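Long-range contact in DUF5642 domain-containing protein (Mycobacterium smegmatis, PDB 4TMD), which is of unknown function but is probably an exported lipoprotein, in a family placed in the Mog1p/PsbP clan: residues N79-M84 / V162-L167. Sequence-based numbering, arbitrary orientation.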
ATOM      1  N   ASN A  79      -6.202  -4.634 -13.533  1.00 18.50           N
ATOM      2  CA  ASN A  79      -5.588  -4.221 -12.270  1.00 19.44           C
ATOM      3  C   ASN A  79      -5.880  -5.188 -11.143  1.00 18.22           C
ATOM      4  O   ASN A  79      -6.863  -5.910 -11.183  1.00 18.08           O
ATOM      5  CB  ASN A  79      -6.090  -2.845 -11.834  1.00 19.63           C
ATOM      6  CG  ASN A  79      -5.537  -1.719 -12.665  1.00 26.01           C
ATOM      7  OD1 ASN A  79      -5.821  -0.560 -12.392  1.00 25.26           O
ATOM      8  ND2 ASN A  79      -4.749  -2.043 -13.685  1.00 24.04           N
ATOM      9  N   ARG A  80      -5.029  -5.163 -10.126  1.00 15.06           N
ATOM     10  CA  ARG A  80      -5.331  -5.749  -8.835  1.00 19.25           C
ATOM     11  C   ARG A  80      -5.331  -4.640  -7.773  1.00 18.29           C
ATOM     12  O   ARG A  80      -4.409  -3.817  -7.725  1.00 15.90           O
ATOM     13  CB  ARG A  80      -4.310  -6.825  -8.480  1.00 15.49           C
ATOM     14  CG  ARG A  80      -4.380  -7.407  -7.036  1.00 22.53           C
ATOM     15  CD  ARG A  80      -3.195  -8.369  -6.867  1.00 33.21           C
ATOM     16  NE  ARG A  80      -2.981  -8.862  -5.510  1.00 57.67           N
ATOM     17  CZ  ARG A  80      -2.205  -9.906  -5.213  1.00 64.54           C
ATOM     18  NH1 ARG A  80      -1.582 -10.569  -6.181  1.00 70.01           N
ATOM     19  NH2 ARG A  80      -2.055 -10.301  -3.953  1.00 56.87           N
ATOM     20  N   PHE A  81      -6.361  -4.635  -6.929  1.00 15.88           N
ATOM     21  CA  PHE A  81      -6.439  -3.738  -5.772  1.00 19.97           C
ATOM     22  C   PHE A  81      -6.479  -4.547  -4.498  1.00 18.75           C
ATOM     23  O   PHE A  81      -7.284  -5.469  -4.379  1.00 17.14           O
ATOM     24  CB  PHE A  81      -7.682  -2.840  -5.846  1.00 20.30           C
ATOM     25  CG  PHE A  81      -7.743  -2.013  -7.080  1.00 22.57           C
ATOM     26  CD1 PHE A  81      -7.128  -0.769  -7.131  1.00 16.46           C
ATOM     27  CD2 PHE A  81      -8.399  -2.487  -8.213  1.00 19.49           C
ATOM     28  CE1 PHE A  81      -7.168  -0.014  -8.285  1.00 15.32           C
ATOM     29  CE2 PHE A  81      -8.433  -1.736  -9.374  1.00 19.51           C
ATOM     30  CZ  PHE A  81      -7.819  -0.494  -9.413  1.00 17.31           C
ATOM     31  N   ILE A  82      -5.605  -4.221  -3.555  1.00 14.18           N
ATOM     32  CA  ILE A  82      -5.666  -4.830  -2.225  1.00 15.90           C
ATOM     33  C   ILE A  82      -5.929  -3.758  -1.183  1.00 15.67           C
ATOM     34  O   ILE A  82      -5.152  -2.809  -1.060  1.00 16.28           O
ATOM     35  CB  ILE A  82      -4.369  -5.549  -1.867  1.00 16.11           C
ATOM     36  CG1 ILE A  82      -4.051  -6.612  -2.913  1.00 26.53           C
ATOM     37  CG2 ILE A  82      -4.472  -6.169  -0.442  1.00 20.44           C
ATOM     38  CD1 ILE A  82      -2.697  -7.233  -2.738  1.00 26.84           C
ATOM     39  N   VAL A  83      -7.028  -3.880  -0.452  1.00 12.33           N
ATOM     40  CA  VAL A  83      -7.307  -2.921   0.621  1.00 13.10           C
ATOM     41  C   VAL A  83      -7.100  -3.603   1.982  1.00 17.79           C
ATOM     42  O   VAL A  83      -7.878  -4.473   2.358  1.00 17.45           O
ATOM     43  CB  VAL A  83      -8.742  -2.353   0.527  1.00 18.77           C
ATOM     44  CG1 VAL A  83      -8.973  -1.310   1.626  1.00 14.00           C
ATOM     45  CG2 VAL A  83      -8.974  -1.724  -0.839  1.00 14.93           C
ATOM     46  N   MET A  84      -6.047  -3.210   2.703  1.00 16.41           N
ATOM     47  CA  MET A  84      -5.729  -3.801   4.002  1.00 17.18           C
ATOM     48  C   MET A  84      -5.988  -2.813   5.137  1.00 16.47           C
ATOM     49  O   MET A  84      -5.598  -1.651   5.046  1.00 15.62           O
ATOM     50  CB  MET A  84      -4.262  -4.257   4.060  1.00 17.87           C
ATOM     51  CG  MET A  84      -3.890  -5.304   3.026  1.00 34.92           C
ATOM     52  SD  MET A  84      -2.137  -5.765   3.064  1.00 66.80           S
ATOM     53  CE  MET A  84      -1.337  -4.284   2.459  1.00 38.04           C
ATOM     54  N   VAL A 162      -3.883   0.813   0.713  1.00 12.30           N
ATOM     55  CA  VAL A 162      -4.378   0.376  -0.583  1.00 11.74           C
ATOM     56  C   VAL A 162      -3.173   0.189  -1.493  1.00 15.16           C
ATOM     57  O   VAL A 162      -2.334   1.088  -1.634  1.00 17.13           O
ATOM     58  CB  VAL A 162      -5.395   1.380  -1.194  1.00 16.45           C
ATOM     59  CG1 VAL A 162      -5.785   0.969  -2.641  1.00 10.88           C
ATOM     60  CG2 VAL A 162      -6.642   1.471  -0.298  1.00 13.07           C
ATOM     61  N   THR A 163      -3.069  -0.997  -2.078  1.00 14.99           N
ATOM     62  CA  THR A 163      -2.027  -1.281  -3.059  1.00 16.76           C
ATOM     63  C   THR A 163      -2.682  -1.578  -4.400  1.00 15.96           C
ATOM     64  O   THR A 163      -3.599  -2.399  -4.474  1.00 19.31           O
ATOM     65  CB  THR A 163      -1.152  -2.468  -2.632  1.00 17.54           C
ATOM     66  OG1 THR A 163      -0.589  -2.199  -1.337  1.00 20.70           O
ATOM     67  CG2 THR A 163      -0.025  -2.673  -3.641  1.00 21.94           C
ATOM     68  N   ALA A 164      -2.241  -0.890  -5.448  1.00 14.52           N
ATOM     69  CA  ALA A 164      -2.779  -1.105  -6.791  1.00 15.40           C
ATOM     70  C   ALA A 164      -1.643  -1.428  -7.751  1.00 18.04           C
ATOM     71  O   ALA A 164      -0.649  -0.711  -7.779  1.00 14.38           O
ATOM     72  CB  ALA A 164      -3.533   0.116  -7.269  1.00 15.47           C
ATOM     73  N   ASN A 165      -1.788  -2.492  -8.539  1.00 15.55           N
ATOM     74  CA  ASN A 165      -0.738  -2.877  -9.493  1.00 16.74           C
ATOM     75  C   ASN A 165      -1.347  -3.429 -10.788  1.00 22.62           C
ATOM     76  O   ASN A 165      -2.446  -3.974 -10.764  1.00 17.81           O
ATOM     77  CB  ASN A 165       0.199  -3.909  -8.854  1.00 16.60           C
ATOM     78  CG  ASN A 165      -0.476  -5.246  -8.640  1.00 21.64           C
ATOM     79  OD1 ASN A 165      -1.066  -5.493  -7.600  1.00 28.07           O
ATOM     80  ND2 ASN A 165      -0.413  -6.107  -9.639  1.00 24.69           N
ATOM     81  N   PRO A 166      -0.639  -3.280 -11.924  1.00 24.53           N
ATOM     82  CA  PRO A 166      -1.114  -3.918 -13.160  1.00 19.27           C
ATOM     83  C   PRO A 166      -1.113  -5.435 -13.001  1.00 21.53           C
ATOM     84  O   PRO A 166      -0.183  -5.962 -12.381  1.00 23.16           O
ATOM     85  CB  PRO A 166      -0.080  -3.493 -14.218  1.00 19.28           C
ATOM     86  CG  PRO A 166       0.799  -2.471 -13.566  1.00 24.68           C
ATOM     87  CD  PRO A 166       0.709  -2.709 -12.082  1.00 17.26           C
ATOM     88  N   LEU A 167      -2.130  -6.121 -13.512  1.00 23.25           N
ATOM     89  CA  LEU A 167      -2.046  -7.570 -13.629  1.00 21.23           C
ATOM     90  C   LEU A 167      -1.020  -7.858 -14.724  1.00 35.74           C
ATOM     91  O   LEU A 167      -1.123  -7.332 -15.835  1.00 34.36           O
ATOM     92  CB  LEU A 167      -3.387  -8.195 -13.985  1.00 27.04           C
ATOM     93  CG  LEU A 167      -4.527  -8.135 -12.971  1.00 23.38           C
ATOM     94  CD1 LEU A 167      -5.827  -8.632 -13.600  1.00 31.34           C
ATOM     95  CD2 LEU A 167      -4.191  -8.956 -11.732  1.00 27.87           C
TER
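R80 and N165 face each other as a hydrogen-bonded antiparallel pair, and each backbone N-H finds the other's carbonyl: R80 N lies 2.9 Å from N165 O, and N165 N donates back to R80 O. I82 and T163 repeat this two residues on, with I82 N at 2.9 Å from T163 O and T163 N returning a bond to I82 O. The backbones of F81 and V83 hydrogen-bond outward to A74 and T72, those of V162 and A164 to Y151 and Y149, as befits interior strands.

R80, I82, T163 and N165 share one face. The side chain of N165 swings between its own N and C=O (chi1 69°), where ND2 donates to P166 O at 2.8 Å, from above the carbonyl plane. OD1 lies 3.6 Å from R80 CB, beside an extended arginine whose NE makes a long, weak ion pair with E75; L167 CD2 meets the same CB at 3.9 Å. Beta-branched I82 and T163 suit extended strand: I82 packs on A73, and T163 OG1 hydrogen-bonds N150 OD1.

On the face of F81, V83, V162 and A164, small A164 lets the F81 ring approach, CD1 to CB 3.7 Å, and beta-branched V83 lies alongside V162; helix 179-194 covers F81, V83 and A164. An amide suits buried N79, because OD1 accepts from D178 N while ND2 donates to K176 O. This long-range antiparallel pairing joins hairpins 67-76/79-88 and 145-155/158-166 within a large helix-backed antiparallel sheet.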